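Local structure of MdbA protein (Corynebacterium matruchotii ATCC 14266, 6BO0) at residues S90-T95 with K127-L132; D131-A136 with K148-T153. The protein is a thiol-disulfide oxidoreductase of the DsbA family that probably catalyses disulfide bond formation in exported proteins. All coordinates share one frame; numbering follows the deposited sequence.

Contact 1: S90-T95 with K127-L132; sequences SNKAGT and KELKDL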
loop_
_atom_site.group_PDB
_atom_site.type_symbol
_atom_site.label_atom_id
_atom_site.label_comp_id
_atom_site.label_asym_id
_atom_site.label_seq_id
_atom_site.Cartn_x
_atom_site.Cartn_y
_atom_site.Cartn_z
ATOM N N SER A 90 6.381 -2.905 -10.105
ATOM C CA SER A 90 6.357 -2.162 -8.848
ATOM C C SER A 90 5.857 -0.737 -9.047
ATOM O O SER A 90 5.106 -0.191 -8.220
ATOM C CB SER A 90 7.724 -2.151 -8.179
ATOM O OG SER A 90 8.173 -3.477 -7.924
ATOM N N ASN A 91 6.276 -0.127 -10.163
ATOM C CA ASN A 91 5.809 1.204 -10.513
ATOM C C ASN A 91 4.351 1.222 -10.945
ATOM O O ASN A 91 3.602 2.129 -10.551
ATOM C CB ASN A 91 6.676 1.787 -11.623
ATOM C CG ASN A 91 7.926 2.440 -11.063
ATOM O OD1 ASN A 91 7.848 3.518 -10.468
ATOM N ND2 ASN A 91 9.072 1.792 -11.221
ATOM N N LYS A 92 3.936 0.274 -11.765
ATOM C CA LYS A 92 2.545 0.284 -12.245
ATOM C C LYS A 92 1.568 0.022 -11.099
ATOM O O LYS A 92 0.590 0.754 -10.914
ATOM C CB LYS A 92 2.368 -0.701 -13.389
ATOM C CG LYS A 92 3.174 -0.340 -14.652
ATOM C CD LYS A 92 3.295 -1.499 -15.622
ATOM C CE LYS A 92 4.363 -1.252 -16.655
ATOM N NZ LYS A 92 4.502 -2.414 -17.566
ATOM N N ALA A 93 1.822 -1.026 -10.350
ATOM C CA ALA A 93 0.988 -1.341 -9.194
ATOM C C ALA A 93 1.032 -0.222 -8.165
ATOM O O ALA A 93 -0.006 0.160 -7.623
ATOM C CB ALA A 93 1.413 -2.663 -8.580
ATOM N N GLY A 94 2.234 0.301 -7.898
ATOM C CA GLY A 94 2.344 1.370 -6.945
ATOM C C GLY A 94 1.611 2.621 -7.383
ATOM O O GLY A 94 0.927 3.267 -6.583
ATOM N N THR A 95 1.722 2.973 -8.668
ATOM C CA THR A 95 0.994 4.133 -9.186
ATOM C C THR A 95 -0.503 3.944 -9.050
ATOM O O THR A 95 -1.239 4.858 -8.681
ATOM C CB THR A 95 1.394 4.386 -10.655
ATOM O OG1 THR A 95 2.756 4.792 -10.711
ATOM C CG2 THR A 95 0.565 5.489 -11.270
ATOM N N LYS A 127 0.225 -6.994 -15.945
ATOM C CA LYS A 127 -0.831 -5.982 -15.868
ATOM C C LYS A 127 -0.271 -4.617 -16.230
ATOM O O LYS A 127 0.645 -4.119 -15.582
ATOM C CB LYS A 127 -1.445 -5.926 -14.463
ATOM C CG LYS A 127 -2.099 -7.203 -14.005
ATOM C CD LYS A 127 -3.285 -7.600 -14.843
ATOM C CE LYS A 127 -3.771 -8.976 -14.426
ATOM N NZ LYS A 127 -4.821 -9.477 -15.361
ATOM N N GLU A 128 -0.830 -4.017 -17.271
ATOM C CA GLU A 128 -0.534 -2.644 -17.590
ATOM C C GLU A 128 -1.452 -1.737 -16.760
ATOM O O GLU A 128 -2.396 -2.218 -16.118
ATOM C CB GLU A 128 -0.695 -2.385 -19.086
ATOM C CG GLU A 128 0.268 -3.205 -19.936
ATOM C CD GLU A 128 1.734 -2.954 -19.588
ATOM O OE1 GLU A 128 2.152 -1.814 -19.314
ATOM O OE2 GLU A 128 2.492 -3.927 -19.631
ATOM N N LEU A 129 -1.207 -0.431 -16.815
ATOM C CA LEU A 129 -2.061 0.486 -16.085
ATOM C C LEU A 129 -3.526 0.325 -16.468
ATOM O O LEU A 129 -4.393 0.418 -15.604
ATOM C CB LEU A 129 -1.600 1.915 -16.305
ATOM C CG LEU A 129 -0.324 2.278 -15.543
ATOM C CD1 LEU A 129 0.199 3.599 -16.058
ATOM C CD2 LEU A 129 -0.550 2.347 -14.037
ATOM N N LYS A 130 -3.842 0.082 -17.745
ATOM C CA LYS A 130 -5.257 -0.073 -18.106
ATOM C C LYS A 130 -5.888 -1.294 -17.422
ATOM O O LYS A 130 -7.080 -1.300 -17.129
ATOM C CB LYS A 130 -5.429 -0.183 -19.631
ATOM C CG LYS A 130 -4.789 -1.395 -20.295
ATOM C CD LYS A 130 -4.835 -1.339 -21.805
ATOM C CE LYS A 130 -4.369 -2.660 -22.373
ATOM N NZ LYS A 130 -5.411 -3.693 -22.136
ATOM N N ASP A 131 -5.094 -2.336 -17.215
ATOM C CA ASP A 131 -5.569 -3.552 -16.567
ATOM C C ASP A 131 -5.779 -3.320 -15.073
ATOM O O ASP A 131 -6.765 -3.777 -14.478
ATOM C CB ASP A 131 -4.582 -4.707 -16.793
ATOM C CG ASP A 131 -4.332 -4.964 -18.252
ATOM O OD1 ASP A 131 -5.321 -5.179 -18.982
ATOM O OD2 ASP A 131 -3.161 -4.896 -18.673
ATOM N N LEU A 132 -4.832 -2.633 -14.459
ATOM C CA LEU A 132 -4.966 -2.231 -13.061
ATOM C C LEU A 132 -6.163 -1.320 -12.859
ATOM O O LEU A 132 -6.859 -1.421 -11.851
ATOM C CB LEU A 132 -3.672 -1.595 -12.588
ATOM C CG LEU A 132 -2.496 -2.544 -12.541
ATOM C CD1 LEU A 132 -1.172 -1.784 -12.503
ATOM C CD2 LEU A 132 -2.587 -3.469 -11.351
#
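Lys92 meets the 127-132 segment at its root and again from CD outward, with packing at the first and a salt bridge at the end. The tight part lies near the backbone. Leu132 presses one methyl, CD1, onto the main chain of helix 89-103, 3.5 Å from Lys92 O. The same CD1 lies 3.8 Å from Lys92 CB. Leu129 brings its CD2 to 3.7 Å from Lys92 O. That methyl also touches Thr95 CG2, more loosely, at 4.3 Å. Leu116 of helix 106-118 packs on both Leu132 and Ala93.

The outer part is polar and more open. The Lys92 chain leaves with CG beside its own backbone N (chi1 -65°) and then runs extended, which carries it past Lys127 O and out to Glu128. Lys92 NZ forms a salt bridge with Glu128 OE1 at 3.0 Å, on the syn side and 28° out of the carboxylate plane. Its bond to Glu128 OE2, at 3.3 Å, is weak. The Glu128 chain is bent at chi2 (-58°), which turns its exposed carboxylate back toward the lysine. Glu128 is also the N-cap residue of helix 129-138, and its N donates to Asp131 OD2 at 2.9 Å. The salt bridge thus sits at a helix start, within the all-helical insertion that DsbA-like proteins carry in their thioredoxin fold.

Contact 2: D131-A136 with K148-T153; sequences DLADMA and KIADGT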
loop_
_atom_site.group_PDB
_atom_site.type_symbol
_atom_site.label_atom_id
_atom_site.label_comp_id
_atom_site.label_asym_id
_atom_site.label_seq_id
_atom_site.Cartn_x
_atom_site.Cartn_y
_atom_site.Cartn_z
ATOM N N ASP A 131 -5.094 -2.336 -17.215
ATOM C CA ASP A 131 -5.569 -3.552 -16.567
ATOM C C ASP A 131 -5.779 -3.320 -15.073
ATOM O O ASP A 131 -6.765 -3.777 -14.478
ATOM C CB ASP A 131 -4.582 -4.707 -16.793
ATOM C CG ASP A 131 -4.332 -4.964 -18.252
ATOM O OD1 ASP A 131 -5.321 -5.179 -18.982
ATOM O OD2 ASP A 131 -3.161 -4.896 -18.673
ATOM N N LEU A 132 -4.832 -2.633 -14.459
ATOM C CA LEU A 132 -4.966 -2.231 -13.061
ATOM C C LEU A 132 -6.163 -1.320 -12.859
ATOM O O LEU A 132 -6.859 -1.421 -11.851
ATOM C CB LEU A 132 -3.672 -1.595 -12.588
ATOM C CG LEU A 132 -2.496 -2.544 -12.541
ATOM C CD1 LEU A 132 -1.172 -1.784 -12.503
ATOM C CD2 LEU A 132 -2.587 -3.469 -11.351
ATOM N N ALA A 133 -6.447 -0.467 -13.852
ATOM C CA ALA A 133 -7.637 0.378 -13.799
ATOM C C ALA A 133 -8.913 -0.467 -13.804
ATOM O O ALA A 133 -9.847 -0.193 -13.047
ATOM C CB ALA A 133 -7.635 1.353 -14.964
ATOM N N ASP A 134 -8.947 -1.501 -14.650
ATOM C CA ASP A 134 -10.111 -2.405 -14.690
ATOM C C ASP A 134 -10.319 -3.059 -13.319
ATOM O O ASP A 134 -11.461 -3.221 -12.866
ATOM C CB ASP A 134 -9.937 -3.500 -15.737
ATOM C CG ASP A 134 -9.941 -2.983 -17.150
ATOM O OD1 ASP A 134 -10.502 -1.901 -17.407
ATOM O OD2 ASP A 134 -9.383 -3.697 -18.004
ATOM N N MET A 135 -9.225 -3.475 -12.687
ATOM C CA MET A 135 -9.314 -4.109 -11.361
ATOM C C MET A 135 -9.848 -3.126 -10.300
ATOM O O MET A 135 -10.667 -3.470 -9.452
ATOM C CB MET A 135 -7.937 -4.677 -10.967
ATOM C CG MET A 135 -7.465 -5.796 -11.888
ATOM S SD MET A 135 -5.695 -6.083 -11.750
ATOM C CE MET A 135 -5.653 -7.632 -10.910
ATOM N N ALA A 136 -9.372 -1.893 -10.395
ATOM C CA ALA A 136 -9.831 -0.842 -9.497
ATOM C C ALA A 136 -11.327 -0.610 -9.651
ATOM O O ALA A 136 -12.050 -0.432 -8.654
ATOM C CB ALA A 136 -9.042 0.452 -9.733
ATOM N N LYS A 148 -7.752 7.940 -14.220
ATOM C CA LYS A 148 -6.429 8.421 -13.871
ATOM C C LYS A 148 -5.436 7.270 -13.777
ATOM O O LYS A 148 -4.254 7.441 -14.091
ATOM C CB LYS A 148 -6.450 9.172 -12.566
ATOM C CG LYS A 148 -7.040 10.571 -12.704
ATOM C CD LYS A 148 -6.849 11.308 -11.396
ATOM C CE LYS A 148 -7.558 12.625 -11.361
ATOM N NZ LYS A 148 -7.106 13.334 -10.144
ATOM N N ILE A 149 -5.875 6.102 -13.281
ATOM C CA ILE A 149 -4.974 4.938 -13.265
ATOM C C ILE A 149 -4.566 4.569 -14.694
ATOM O O ILE A 149 -3.380 4.440 -15.022
ATOM C CB ILE A 149 -5.620 3.732 -12.564
ATOM C CG1 ILE A 149 -5.867 4.033 -11.076
ATOM C CG2 ILE A 149 -4.716 2.502 -12.724
ATOM C CD1 ILE A 149 -6.702 3.006 -10.362
ATOM N N ALA A 150 -5.548 4.400 -15.568
ATOM C CA ALA A 150 -5.250 3.978 -16.939
ATOM C C ALA A 150 -4.336 4.973 -17.642
ATOM O O ALA A 150 -3.476 4.584 -18.417
ATOM C CB ALA A 150 -6.547 3.807 -17.734
ATOM N N ASP A 151 -4.551 6.260 -17.368
ATOM C CA ASP A 151 -3.801 7.322 -18.016
ATOM C C ASP A 151 -2.409 7.545 -17.407
ATOM O O ASP A 151 -1.596 8.301 -17.943
ATOM C CB ASP A 151 -4.558 8.647 -17.927
ATOM C CG ASP A 151 -5.857 8.644 -18.655
ATOM O OD1 ASP A 151 -6.177 7.684 -19.392
ATOM O OD2 ASP A 151 -6.569 9.666 -18.526
ATOM N N GLY A 152 -2.119 6.921 -16.275
ATOM C CA GLY A 152 -0.863 7.189 -15.600
ATOM C C GLY A 152 -0.697 8.625 -15.156
ATOM O O GLY A 152 0.402 9.160 -15.112
ATOM N N THR A 153 -1.798 9.241 -14.776
ATOM C CA THR A 153 -1.791 10.630 -14.351
ATOM C C THR A 153 -0.780 10.891 -13.234
ATOM O O THR A 153 -0.114 11.928 -13.214
ATOM C CB THR A 153 -3.225 11.069 -13.986
ATOM O OG1 THR A 153 -4.073 10.868 -15.125
ATOM C CG2 THR A 153 -3.272 12.516 -13.512
#
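Ile149 is the main bump of this contact, and it fits against the surface of helix 129-138 between Ala133 and Ala136. Its two branches do different work. The CG2 methyl rests on the backbone at Ala133, 3.6 Å from Ala133 N, and lies 4.2 Å from Leu132 CB. The longer branch runs on to Ala136, where Ile149 CD1 comes to 3.5 Å from Ala136 CB. With CG1 beside the backbone N (chi1 -65°) and the chain extended beyond it (chi2 170°), the end methyl points along helix 129-138 to Ala136, three residues on from Ala133. The small side chains of Ala133 and Ala136 let the branched residue come close. The CA atoms of Ala133 and Ile149 are only 5.3 Å apart.

The two segments belong to successive helices, 129-138 and 143-151, joined by a short loop. They form a helical hairpin in the helical part of this DsbA-like thioredoxin fold. The fit is mutual, because Ala133 is also a small bump. Its CB points at the other helix and enters a shallow hollow between Ile149 and Ala150. There Ala133 CB is 3.7 Å from Ala150 N and 3.9 Å from Ala150 CB. Ala150, which is partly exposed, forms one wall of this hollow. Just beyond, helix 143-151 ends in a Schellman motif, with Gly152 at positive phi (62°). Ala96 and Thr99 of helix 89-103 also pack on Ile149, while Phe112 of helix 106-118 packs on Ala136.

In the fold
Contacts 1 and 2 are neighbours, with centres 7 Å apart. Both use helix 129-138 and share Asp131 and Leu132. Along the chain the order is 90-95, 127-132, 131-136 and then 148-153. Helix 129-138 therefore meets the earlier helix 89-103 in contact 1 and the later helix 143-151 in contact 2. The two also touch directly: Leu129 CB of contact 1 lies 3.3 Å from Ile149 O of contact 2. Together they join three helices that come between strands 72-78 and 181-184, so both contacts lie in the helical insertion of the thioredoxin fold. At the start of helix 89-103, Ser90 OG is hydrogen-bonded to Asp46 and Ser48. Ser48 directly precedes Cys49, seen as S-hydroxycysteine, in sequence.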